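Local coordinates for xyloglucanase (Paenibacillus pabuli, PDB 2JEQ), which hydrolyses xyloglucan, probably cutting its beta-1,4-linked glucan backbone as a family 5 glycoside hydrolase with a TIM-barrel fold, at residues V90-N95 with H131-N136; E178-V183 with L223-N228; R258-A263 with P318-E323; Y266-F271 with K291-G296. One frame throughout, in Å; residues are numbered along the deposited sequence. Where two conformers were deposited one is given.

Interaction 1. Residues V90-N95 with H131-N136; sequences VSYLNN and HGDGYN. With BGC (beta-D-glucopyranose), chain B; XYS (alpha-D-xylopyranose), chain C.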
# COMPACT_ATOMS: atom_id res chain seq x y z
N VAL A 90 -5.27 -1.79 -6.99
CA VAL A 90 -5.91 -2.22 -8.25
C VAL A 90 -5.25 -3.49 -8.77
O VAL A 90 -4.01 -3.53 -8.94
CB VAL A 90 -5.75 -1.18 -9.42
CG1 VAL A 90 -6.67 -1.48 -10.53
CG2 VAL A 90 -5.95 0.29 -8.94
N SER A 91 -6.07 -4.47 -9.14
CA SER A 91 -5.62 -5.69 -9.80
C SER A 91 -5.95 -5.69 -11.28
O SER A 91 -6.99 -5.17 -11.72
CB SER A 91 -6.31 -6.91 -9.16
OG SER A 91 -5.71 -7.16 -7.90
N TYR A 92 -5.06 -6.29 -12.05
CA TYR A 92 -5.25 -6.36 -13.49
C TYR A 92 -5.58 -7.78 -13.97
O TYR A 92 -6.66 -8.01 -14.52
CB TYR A 92 -4.06 -5.70 -14.18
CG TYR A 92 -4.09 -4.20 -13.92
CD1 TYR A 92 -4.72 -3.35 -14.82
CD2 TYR A 92 -3.57 -3.63 -12.74
CE1 TYR A 92 -4.81 -1.94 -14.58
CE2 TYR A 92 -3.63 -2.20 -12.52
CZ TYR A 92 -4.27 -1.39 -13.47
OH TYR A 92 -4.38 -0.01 -13.33
N LEU A 93 -4.65 -8.71 -13.76
CA LEU A 93 -4.92 -10.15 -13.94
C LEU A 93 -5.50 -10.48 -15.32
O LEU A 93 -4.85 -10.20 -16.34
CB LEU A 93 -5.78 -10.69 -12.78
CG LEU A 93 -5.24 -10.42 -11.35
CD1 LEU A 93 -6.25 -10.72 -10.23
CD2 LEU A 93 -3.94 -11.15 -11.08
N ASN A 94 -6.68 -11.08 -15.39
CA ASN A 94 -7.21 -11.49 -16.68
C ASN A 94 -7.80 -10.38 -17.54
O ASN A 94 -8.08 -10.58 -18.72
CB ASN A 94 -8.15 -12.67 -16.56
CG ASN A 94 -7.42 -13.96 -16.17
OD1 ASN A 94 -6.20 -14.10 -16.40
ND2 ASN A 94 -8.15 -14.90 -15.59
N ASN A 95 -7.90 -9.19 -16.96
CA ASN A 95 -8.24 -7.98 -17.71
C ASN A 95 -7.11 -7.50 -18.63
O ASN A 95 -7.28 -6.55 -19.40
CB ASN A 95 -8.70 -6.87 -16.74
CG ASN A 95 -10.14 -7.07 -16.29
OD1 ASN A 95 -10.70 -6.24 -15.56
ND2 ASN A 95 -10.75 -8.16 -16.73
N HIS A 131 -1.68 -4.69 -7.59
CA HIS A 131 -1.88 -5.34 -6.29
C HIS A 131 -1.89 -6.88 -6.38
O HIS A 131 -0.88 -7.52 -6.08
CB HIS A 131 -3.18 -4.84 -5.64
CG HIS A 131 -3.24 -5.02 -4.14
ND1 HIS A 131 -2.77 -4.07 -3.26
CD2 HIS A 131 -3.72 -6.04 -3.39
CE1 HIS A 131 -2.96 -4.50 -2.02
NE2 HIS A 131 -3.53 -5.69 -2.07
N GLY A 132 -3.02 -7.47 -6.78
CA GLY A 132 -3.18 -8.95 -6.82
C GLY A 132 -2.20 -9.66 -7.74
O GLY A 132 -1.80 -10.79 -7.47
N ASP A 133 -1.80 -8.98 -8.82
CA ASP A 133 -0.94 -9.51 -9.89
C ASP A 133 0.41 -10.03 -9.42
O ASP A 133 0.94 -10.97 -10.01
CB ASP A 133 -0.72 -8.48 -11.00
CG ASP A 133 -2.02 -8.03 -11.62
OD1 ASP A 133 -2.80 -7.37 -10.91
OD2 ASP A 133 -2.26 -8.32 -12.81
N GLY A 134 0.92 -9.44 -8.34
CA GLY A 134 2.26 -9.77 -7.81
C GLY A 134 2.29 -10.97 -6.89
O GLY A 134 3.37 -11.39 -6.48
N TYR A 135 1.11 -11.54 -6.57
CA TYR A 135 0.96 -12.63 -5.58
C TYR A 135 0.93 -14.01 -6.20
O TYR A 135 0.14 -14.27 -7.12
CB TYR A 135 -0.35 -12.49 -4.80
CG TYR A 135 -0.36 -11.48 -3.67
CD1 TYR A 135 0.53 -11.59 -2.59
CD2 TYR A 135 -1.32 -10.46 -3.63
CE1 TYR A 135 0.52 -10.68 -1.57
CE2 TYR A 135 -1.34 -9.53 -2.58
CZ TYR A 135 -0.43 -9.66 -1.55
OH TYR A 135 -0.42 -8.80 -0.51
N ASN A 136 1.75 -14.92 -5.66
CA ASN A 136 1.69 -16.32 -5.98
C ASN A 136 0.35 -16.93 -5.60
O ASN A 136 -0.12 -17.87 -6.23
CB ASN A 136 2.80 -17.07 -5.24
CG ASN A 136 4.13 -17.01 -5.94
OD1 ASN A 136 5.00 -16.20 -5.61
ND2 ASN A 136 4.34 -17.92 -6.90
C2 BGC B . -2.40 -6.92 1.46
C3 BGC B . -3.93 -6.90 1.47
C4 BGC B . -4.50 -7.81 2.58
C5 BGC B . -3.79 -7.54 3.92
C6 BGC B . -4.26 -8.33 5.15
C1 BGC B . -1.99 -6.64 2.89
O1 BGC B . -0.63 -6.36 3.04
O2 BGC B . -1.89 -5.95 0.56
O3 BGC B . -4.39 -7.30 0.21
O4 BGC B . -5.89 -7.60 2.68
O5 BGC B . -2.41 -7.76 3.66
O6 BGC B . -4.18 -9.73 4.93
C1 XYS C . -5.42 -12.47 -1.17
C2 XYS C . -4.72 -13.81 -1.16
C3 XYS C . -3.63 -13.74 -0.10
C4 XYS C . -2.71 -12.55 -0.32
C5 XYS C . -3.53 -11.27 -0.53
O2 XYS C . -5.61 -14.84 -0.76
O3 XYS C . -2.84 -14.91 -0.03
O4 XYS C . -1.96 -12.48 0.87
O5 XYS C . -4.54 -11.50 -1.52

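Interaction 2. Residues E178-V183 with L223-N228; sequences ESMNEV and LVPGWN. With BGC (beta-D-glucopyranose), chain B.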
# COMPACT_ATOMS: atom_id res chain seq x y z
N GLU A 178 2.38 3.49 -7.68
CA GLU A 178 3.09 2.53 -6.85
C GLU A 178 3.35 1.26 -7.66
O GLU A 178 2.40 0.61 -8.09
CB GLU A 178 2.22 2.22 -5.64
CG GLU A 178 2.82 1.25 -4.62
CD GLU A 178 1.80 0.94 -3.52
OE1 GLU A 178 0.71 1.56 -3.52
OE2 GLU A 178 2.06 0.07 -2.67
N SER A 179 4.62 0.88 -7.83
CA SER A 179 5.05 -0.11 -8.84
C SER A 179 4.42 -1.48 -8.65
O SER A 179 4.15 -2.23 -9.61
CB SER A 179 6.57 -0.27 -8.77
OG SER A 179 6.93 -0.86 -7.52
N MET A 180 4.25 -1.86 -7.40
CA MET A 180 3.68 -3.14 -7.08
C MET A 180 3.34 -3.10 -5.60
O MET A 180 3.54 -2.07 -4.94
CB MET A 180 4.64 -4.29 -7.42
CG MET A 180 6.04 -4.10 -6.86
SD MET A 180 7.26 -4.91 -7.95
CE MET A 180 8.58 -4.97 -6.75
N ASN A 181 2.82 -4.21 -5.10
CA ASN A 181 2.26 -4.24 -3.76
C ASN A 181 3.20 -5.03 -2.87
O ASN A 181 4.27 -4.52 -2.53
CB ASN A 181 0.83 -4.81 -3.74
CG ASN A 181 0.29 -5.01 -2.33
OD1 ASN A 181 0.46 -4.16 -1.45
ND2 ASN A 181 -0.31 -6.17 -2.09
N GLU A 182 2.84 -6.26 -2.53
CA GLU A 182 3.72 -7.12 -1.71
C GLU A 182 4.32 -8.24 -2.56
O GLU A 182 3.66 -9.25 -2.88
CB GLU A 182 2.96 -7.70 -0.51
CG GLU A 182 2.49 -6.68 0.51
CD GLU A 182 1.69 -7.29 1.66
OE1 GLU A 182 1.18 -8.45 1.53
OE2 GLU A 182 1.53 -6.58 2.69
N VAL A 183 5.58 -8.07 -2.91
CA VAL A 183 6.17 -8.93 -3.92
C VAL A 183 7.27 -9.78 -3.28
O VAL A 183 8.23 -9.25 -2.73
CB VAL A 183 6.70 -8.10 -5.15
CG1 VAL A 183 7.48 -8.97 -6.11
CG2 VAL A 183 5.55 -7.41 -5.86
N LEU A 223 6.32 5.35 -6.23
CA LEU A 223 6.46 4.64 -4.95
C LEU A 223 6.86 3.20 -5.24
O LEU A 223 6.24 2.54 -6.09
CB LEU A 223 5.13 4.71 -4.15
CG LEU A 223 5.01 4.01 -2.80
CD1 LEU A 223 6.08 4.53 -1.85
CD2 LEU A 223 3.61 4.13 -2.09
N VAL A 224 7.92 2.72 -4.57
CA VAL A 224 8.43 1.36 -4.82
C VAL A 224 8.69 0.63 -3.50
O VAL A 224 9.14 1.26 -2.54
CB VAL A 224 9.74 1.33 -5.69
CG1 VAL A 224 9.50 1.96 -7.09
CG2 VAL A 224 10.96 1.96 -4.93
N PRO A 225 8.37 -0.67 -3.43
CA PRO A 225 8.69 -1.40 -2.20
C PRO A 225 9.98 -2.20 -2.30
O PRO A 225 10.55 -2.30 -3.37
CB PRO A 225 7.54 -2.39 -2.11
CG PRO A 225 7.28 -2.76 -3.51
CD PRO A 225 7.61 -1.52 -4.37
N GLY A 226 10.40 -2.79 -1.18
CA GLY A 226 11.35 -3.90 -1.18
C GLY A 226 10.60 -5.22 -0.99
O GLY A 226 9.38 -5.32 -1.30
N TRP A 227 11.35 -6.21 -0.50
CA TRP A 227 10.89 -7.57 -0.36
C TRP A 227 9.70 -7.72 0.60
O TRP A 227 9.82 -7.43 1.81
CB TRP A 227 12.03 -8.45 0.16
CG TRP A 227 11.72 -9.94 0.13
CD1 TRP A 227 11.28 -10.72 1.16
CD2 TRP A 227 11.84 -10.80 -1.00
NE1 TRP A 227 11.13 -12.03 0.74
CE2 TRP A 227 11.47 -12.11 -0.58
CE3 TRP A 227 12.25 -10.60 -2.33
CZ2 TRP A 227 11.47 -13.21 -1.45
CZ3 TRP A 227 12.26 -11.71 -3.19
CH2 TRP A 227 11.86 -12.99 -2.76
N ASN A 228 8.58 -8.19 0.06
CA ASN A 228 7.33 -8.40 0.82
C ASN A 228 6.87 -7.17 1.61
O ASN A 228 6.25 -7.31 2.67
CB ASN A 228 7.49 -9.59 1.76
CG ASN A 228 6.16 -10.28 2.10
OD1 ASN A 228 5.18 -10.18 1.37
ND2 ASN A 228 6.16 -11.01 3.21
C2 BGC B . -2.40 -6.92 1.46
C3 BGC B . -3.93 -6.90 1.47
C4 BGC B . -4.50 -7.81 2.58
C5 BGC B . -3.79 -7.54 3.92
C6 BGC B . -4.26 -8.33 5.15
C1 BGC B . -1.99 -6.64 2.89
O1 BGC B . -0.63 -6.36 3.04
O2 BGC B . -1.89 -5.95 0.56
O3 BGC B . -4.39 -7.30 0.21
O4 BGC B . -5.89 -7.60 2.68
O5 BGC B . -2.41 -7.76 3.66
O6 BGC B . -4.18 -9.73 4.93
O HOH W 1 6.73 -5.94 -2.21
O HOH W 2 2.79 -10.86 2.05

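Interaction 3. Residues R258-A263 with P318-E323; sequences RIMISA and PVVIGE. With BGC (beta-D-glucopyranose), chain B.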
# COMPACT_ATOMS: atom_id res chain seq x y z
N ARG A 258 12.45 11.96 -7.08
CA ARG A 258 10.99 11.88 -7.19
C ARG A 258 10.56 10.43 -7.02
O ARG A 258 9.64 9.96 -7.70
CB ARG A 258 10.51 12.46 -8.53
CG ARG A 258 10.90 13.90 -8.73
CD ARG A 258 10.20 14.78 -7.75
NE ARG A 258 8.81 14.92 -8.15
CZ ARG A 258 7.96 15.78 -7.60
NH1 ARG A 258 8.34 16.56 -6.59
NH2 ARG A 258 6.71 15.85 -8.07
N ILE A 259 11.27 9.74 -6.12
CA ILE A 259 10.98 8.35 -5.77
C ILE A 259 10.73 8.27 -4.26
O ILE A 259 11.43 8.92 -3.48
CB ILE A 259 12.16 7.41 -6.19
CG1 ILE A 259 12.47 7.51 -7.70
CG2 ILE A 259 11.91 5.95 -5.75
CD1 ILE A 259 11.30 7.28 -8.63
N MET A 260 9.70 7.51 -3.87
CA MET A 260 9.38 7.20 -2.47
C MET A 260 9.55 5.71 -2.27
O MET A 260 9.54 4.92 -3.21
CB MET A 260 7.93 7.54 -2.13
CG MET A 260 7.52 8.96 -2.33
SD MET A 260 5.72 9.13 -2.28
CE MET A 260 5.55 10.90 -2.16
N ILE A 261 9.70 5.32 -1.01
CA ILE A 261 9.88 3.92 -0.63
C ILE A 261 8.68 3.46 0.17
O ILE A 261 8.25 4.16 1.08
CB ILE A 261 11.16 3.71 0.24
CG1 ILE A 261 12.38 4.37 -0.41
CG2 ILE A 261 11.37 2.21 0.55
CD1 ILE A 261 12.61 4.00 -1.89
N SER A 262 8.17 2.28 -0.18
CA SER A 262 7.05 1.62 0.49
C SER A 262 7.49 0.56 1.51
O SER A 262 8.49 -0.15 1.32
CB SER A 262 6.19 0.92 -0.55
OG SER A 262 5.15 0.18 0.05
N ALA A 263 6.71 0.46 2.58
CA ALA A 263 6.74 -0.63 3.50
C ALA A 263 5.34 -0.68 4.12
O ALA A 263 4.60 0.31 4.11
CB ALA A 263 7.79 -0.42 4.57
N PRO A 318 11.16 10.18 0.37
CA PRO A 318 10.03 10.00 1.31
C PRO A 318 9.70 8.53 1.53
O PRO A 318 10.03 7.69 0.67
CB PRO A 318 8.87 10.70 0.59
CG PRO A 318 9.51 11.69 -0.33
CD PRO A 318 10.80 11.05 -0.77
N VAL A 319 9.06 8.21 2.66
CA VAL A 319 8.61 6.86 2.96
C VAL A 319 7.10 6.82 3.21
O VAL A 319 6.55 7.65 3.93
CB VAL A 319 9.35 6.22 4.17
CG1 VAL A 319 8.71 4.85 4.58
CG2 VAL A 319 10.79 5.97 3.82
N VAL A 320 6.45 5.85 2.59
CA VAL A 320 5.01 5.65 2.75
C VAL A 320 4.82 4.28 3.41
O VAL A 320 5.17 3.27 2.83
CB VAL A 320 4.26 5.74 1.36
CG1 VAL A 320 2.77 5.29 1.45
CG2 VAL A 320 4.32 7.19 0.76
N ILE A 321 4.27 4.27 4.61
CA ILE A 321 3.77 3.06 5.25
C ILE A 321 2.38 2.72 4.66
O ILE A 321 1.35 3.06 5.23
CB ILE A 321 3.79 3.18 6.82
CG1 ILE A 321 5.20 3.50 7.37
CG2 ILE A 321 3.26 1.88 7.49
CD1 ILE A 321 6.35 2.53 6.91
N GLY A 322 2.37 2.05 3.49
CA GLY A 322 1.17 1.96 2.64
C GLY A 322 0.01 1.17 3.21
O GLY A 322 -1.12 1.34 2.78
N GLU A 323 0.30 0.33 4.20
CA GLU A 323 -0.70 -0.39 4.98
C GLU A 323 -0.22 -0.61 6.44
O GLU A 323 0.97 -0.87 6.72
CB GLU A 323 -1.06 -1.74 4.31
CG GLU A 323 -1.35 -1.69 2.82
CD GLU A 323 -1.57 -3.09 2.24
OE1 GLU A 323 -1.41 -4.04 3.02
OE2 GLU A 323 -1.88 -3.23 1.01
C2 BGC B . -2.40 -6.92 1.46
C3 BGC B . -3.93 -6.90 1.47
C4 BGC B . -4.50 -7.81 2.58
C5 BGC B . -3.79 -7.54 3.92
C6 BGC B . -4.26 -8.33 5.15
C1 BGC B . -1.99 -6.64 2.89
O1 BGC B . -0.63 -6.36 3.04
O2 BGC B . -1.89 -5.95 0.56
O3 BGC B . -4.39 -7.30 0.21
O4 BGC B . -5.89 -7.60 2.68
O5 BGC B . -2.41 -7.76 3.66
O6 BGC B . -4.18 -9.73 4.93

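Interaction 4. Residues Y266-F271 with K291-G296; sequences YSPWDF and KKSTWG. With BGC (beta-D-glucopyranose), chain B.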
# COMPACT_ATOMS: atom_id res chain seq x y z
N TYR A 266 2.43 -4.65 10.07
CA TYR A 266 1.38 -5.35 10.81
C TYR A 266 1.99 -6.14 11.97
O TYR A 266 1.50 -7.21 12.32
CB TYR A 266 0.65 -6.34 9.91
CG TYR A 266 -0.20 -5.77 8.79
CD1 TYR A 266 -1.56 -5.55 8.98
CD2 TYR A 266 0.34 -5.56 7.52
CE1 TYR A 266 -2.36 -5.07 7.96
CE2 TYR A 266 -0.46 -5.05 6.48
CZ TYR A 266 -1.81 -4.82 6.72
OH TYR A 266 -2.61 -4.36 5.73
N SER A 267 3.09 -5.64 12.55
CA SER A 267 3.73 -6.34 13.65
C SER A 267 3.19 -5.76 14.97
O SER A 267 2.96 -4.57 15.07
CB SER A 267 5.25 -6.17 13.55
OG SER A 267 5.70 -6.68 12.31
N PRO A 268 2.98 -6.59 15.99
CA PRO A 268 3.10 -8.06 16.00
C PRO A 268 1.92 -8.77 15.36
O PRO A 268 0.76 -8.44 15.65
CB PRO A 268 3.19 -8.40 17.49
CG PRO A 268 2.53 -7.26 18.19
CD PRO A 268 2.61 -6.04 17.32
N TRP A 269 2.22 -9.73 14.49
CA TRP A 269 1.19 -10.51 13.84
C TRP A 269 0.19 -11.14 14.80
O TRP A 269 -0.99 -11.27 14.47
CB TRP A 269 1.80 -11.60 12.97
CG TRP A 269 0.75 -12.30 12.13
CD1 TRP A 269 0.31 -13.61 12.24
CD2 TRP A 269 0.01 -11.71 11.07
NE1 TRP A 269 -0.66 -13.86 11.27
CE2 TRP A 269 -0.86 -12.71 10.55
CE3 TRP A 269 0.01 -10.43 10.48
CZ2 TRP A 269 -1.72 -12.46 9.46
CZ3 TRP A 269 -0.85 -10.18 9.42
CH2 TRP A 269 -1.70 -11.20 8.91
N ASP A 270 0.66 -11.57 15.98
CA ASP A 270 -0.21 -12.23 16.95
C ASP A 270 -1.40 -11.36 17.34
O ASP A 270 -2.53 -11.85 17.39
CB ASP A 270 0.56 -12.80 18.19
CG ASP A 270 1.25 -11.73 19.06
OD1 ASP A 270 1.28 -10.51 18.75
OD2 ASP A 270 1.77 -12.13 20.14
N PHE A 271 -1.13 -10.08 17.58
CA PHE A 271 -2.18 -9.11 17.86
C PHE A 271 -2.89 -8.61 16.60
O PHE A 271 -4.11 -8.51 16.59
CB PHE A 271 -1.62 -7.90 18.63
CG PHE A 271 -2.61 -6.74 18.75
CD1 PHE A 271 -3.72 -6.84 19.60
CD2 PHE A 271 -2.42 -5.57 18.01
CE1 PHE A 271 -4.62 -5.78 19.74
CE2 PHE A 271 -3.32 -4.49 18.13
CZ PHE A 271 -4.42 -4.59 18.98
N LYS A 291 -3.24 -12.20 27.57
CA LYS A 291 -3.93 -11.74 26.34
C LYS A 291 -3.12 -10.75 25.54
O LYS A 291 -3.49 -10.36 24.41
CB LYS A 291 -5.29 -11.13 26.68
CG LYS A 291 -6.36 -12.15 27.06
CD LYS A 291 -6.70 -13.01 25.84
CE LYS A 291 -7.59 -14.18 26.21
NZ LYS A 291 -7.98 -14.93 24.98
N LYS A 292 -2.02 -10.30 26.14
CA LYS A 292 -1.15 -9.30 25.55
C LYS A 292 -0.16 -9.96 24.61
O LYS A 292 0.34 -11.06 24.89
CB LYS A 292 -0.37 -8.59 26.65
CG LYS A 292 0.25 -7.29 26.24
CD LYS A 292 0.98 -6.67 27.41
CE LYS A 292 1.75 -5.43 27.02
NZ LYS A 292 2.07 -4.60 28.27
N SER A 293 0.12 -9.25 23.53
CA SER A 293 1.10 -9.68 22.55
C SER A 293 2.46 -9.94 23.19
O SER A 293 2.86 -9.27 24.14
CB SER A 293 1.22 -8.67 21.40
OG SER A 293 0.90 -7.36 21.84
N THR A 294 3.15 -10.92 22.65
CA THR A 294 4.44 -11.36 23.16
C THR A 294 5.63 -10.80 22.38
O THR A 294 6.77 -11.27 22.54
CB THR A 294 4.50 -12.90 23.22
OG1 THR A 294 4.15 -13.45 21.95
CG2 THR A 294 3.54 -13.44 24.30
N TRP A 295 5.39 -9.79 21.55
CA TRP A 295 6.48 -9.02 20.94
C TRP A 295 5.95 -7.84 20.14
O TRP A 295 4.75 -7.61 20.12
CB TRP A 295 7.33 -9.91 20.06
CG TRP A 295 6.57 -10.50 18.91
CD1 TRP A 295 5.69 -11.56 18.96
CD2 TRP A 295 6.62 -10.08 17.55
NE1 TRP A 295 5.20 -11.82 17.70
CE2 TRP A 295 5.75 -10.93 16.82
CE3 TRP A 295 7.32 -9.07 16.88
CZ2 TRP A 295 5.56 -10.79 15.46
CZ3 TRP A 295 7.13 -8.94 15.52
CH2 TRP A 295 6.26 -9.80 14.82
N GLY A 296 6.86 -7.10 19.49
CA GLY A 296 6.49 -5.98 18.64
C GLY A 296 5.80 -4.83 19.37
O GLY A 296 4.86 -4.20 18.83
C2 BGC B . -2.40 -6.92 1.46
C3 BGC B . -3.93 -6.90 1.47
C4 BGC B . -4.50 -7.81 2.58
C5 BGC B . -3.79 -7.54 3.92
C6 BGC B . -4.26 -8.33 5.15
C1 BGC B . -1.99 -6.64 2.89
O1 BGC B . -0.63 -6.36 3.04
O2 BGC B . -1.89 -5.95 0.56
O3 BGC B . -4.39 -7.30 0.21
O4 BGC B . -5.89 -7.60 2.68
O5 BGC B . -2.41 -7.76 3.66
O6 BGC B . -4.18 -9.73 4.93
O HOH W 3 4.51 -2.86 16.62

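Interaction 1. Residues V90-N95 with H131-N136
Asp133 turns its carboxylate on the backbone of Tyr92 and Leu93, and this grip is the tight part of the contact. Asp133 OD1 takes the N-H of Tyr92 at 2.8 Å on its syn lone pair, in a practically straight bond (179°). Asp133 OD2 accepts from Leu93 N at 2.6 Å, also on the syn side but 25° out of the carboxylate plane. With two adjacent amides on its two oxygens the carboxylate can hardly rotate, and OD2 has a further donor in Trp142 NE1. Leu93 lays CD2 against Asp133 CA at 3.6 Å. Nearer the barrel one backbone bond, His131 N to Val90 O at 2.9 Å, is joined by a side-chain one, Gly132 N to Ser91 OG, which also bonds Glu53 O. The looser side faces the sugar cleft. There His131, its CG anti to the backbone N (chi1 -159°), carries its ring away from 90-95, and its NE2 lies 2.9 Å from O3 of a bound glucose in a nearly linear hydrogen bond. Tyr135 gives one ring face to a xylose. The two loops follow strands 85-88 and 125-129 of the barrel, and helix 106-120 packs against Val90 and Tyr92 through Trp108 and Ile112.

Interaction 2. Residues E178-V183 with L223-N228
Met180 holds CG between its backbone N and carbonyl carbon (chi1 51°), and the extended chain beyond then runs across the Pro225 ring, CG to CG at 3.8 Å. Ser179 has a similar first torsion (67°), which sets OG 3.3 Å from Pro225 CD while it bonds Asn203. Pro225 is thus wedged under the loop 178-183, with its CG also 3.6 Å from Asn181 O. The Glu178 and Leu223 side chains run alongside each other on one face of the sheet, as a parallel bridge pair. Beside them Ser179 N donates to Leu223 O at 2.9 Å. At the far end Asn228 N reaches Val183 O from well above the carbonyl plane. One water knits the middle, donating to Asn181 O and Gly226 O and accepting from Val183 N; a second joins Glu182 OE1 to Asn228 OD1. From this loop Asn181 ND2 donates to glucose O2 at 3.1 Å, and Glu182 is held by Tyr135 and His264. Its place after the fourth barrel strand is consistent with the acid/base of family 5. Strands 175-178 and 222-225 are barrel neighbours, with strand 259-265 next in the sheet and helix 193-211 packed outside on Ser179, Met180 and Val224.

Interaction 3. Residues R258-A263 with P318-E323
Strands six and seven of the TIM barrel run parallel here, and the second of them delivers Glu323 to the sugar. Ile261 pairs with Val319, Ser262 with Val320 and Ala263 with Ile321, the strand axes inclined at 33°. The ladder alternates in the usual parallel way: Ile261 N donates to Pro318 O, and Val320 N to Ile261 O, both at 2.9 Å. Ala263 N then reaches Val320 O at a longer 3.2 Å, and Gly322 N returns to Ala263 O in a more bent bond (134°). CA-H groups add to the same acceptors, the shortest from Ile321 CA to Ala263 O at 3.1 Å. Side chains pack at both ends of the ladder. Met260 crosses Pro318 at about a right angle, its CG 3.7 Å from Pro318 CB; with the chain extended beyond CG, SD travels on to Val320 CG2 at 3.9 Å. On the face of Ile261 and Val319, Ala263 CB meets Ile321 CD1 at 4.0 Å. Past the ladder, Glu323 extends its carboxylate to the glucose, with OE2 accepting from sugar O2 at 2.8 Å. Arg87 forms a salt bridge with OE2, and Tyr266 OH bonds OE1, whose place in the model is less sure. This position at the end of strand seven is consistent with the catalytic nucleophile of family 5. Leu223 of strand 222-225 packs on Met260, Ser262 and Val320, helix 38-42 covers Met260 and Pro318, and helix 298-313 covers Ile261 and Val319.

Interaction 4. Residues Y266-F271 with K291-G296
The Trp295 indole lays one face over Pro268 in a CH-pi contact, with Pro268 CB 3.8 Å from the centroid of the five-membered ring and 17° off its normal. At the indole edge, in plane, sits Thr294 OG1. The six-membered ring extends along the chain, where Trp295 CZ3 is 3.9 Å from Ser267 CB and Trp295 CZ2 lies 3.6 Å from Trp269 N. Pro268, preceded by a cis peptide bond, is the N-cap residue of the short helix 269-272, in the loop that follows the sixth barrel strand, so the contact folds the later part of this long loop back onto the helix start. The pyrrolidine ring also presses on the backbone, Pro268 CD lying 3.3 Å from Gly296 O. Gly296 has a positive phi, and a water bridges its O to that of Ser267. Ser293 brings CB close to the Asp270 carboxylate. On the sugar side of the same segment Tyr266 CE2 is 3.7 Å from glucose O1. With chi1 at 64°, Asp270 offers OD2 to two donors of one residue: Thr294 N comes in on the syn lone pair at 3.1 Å, and Thr294 OG1 nearly along the C-O bond at 3.3 Å.

Overall arrangement
From the N terminus, interaction 1 is the first to close, joining the loops after barrel strands 85-88 and 125-129 across a span that includes helix 106-120. Interaction 2 follows in series, closing the segment with helix 193-211 between strands 175-178 and 222-225. Interaction 3 opens next, on the neighbouring strand 259-265, and closes on strand 319-324; interaction 4 lies wholly within that span, folding the loop after strand 259-265 back on itself. None of the four cross. Interactions 2 and 3 share the sheet through Val224, interaction 1 reaches interaction 2 through Tyr135 and Glu182, and Tyr266 ties interaction 4 to Glu323. All four touch the same glucose.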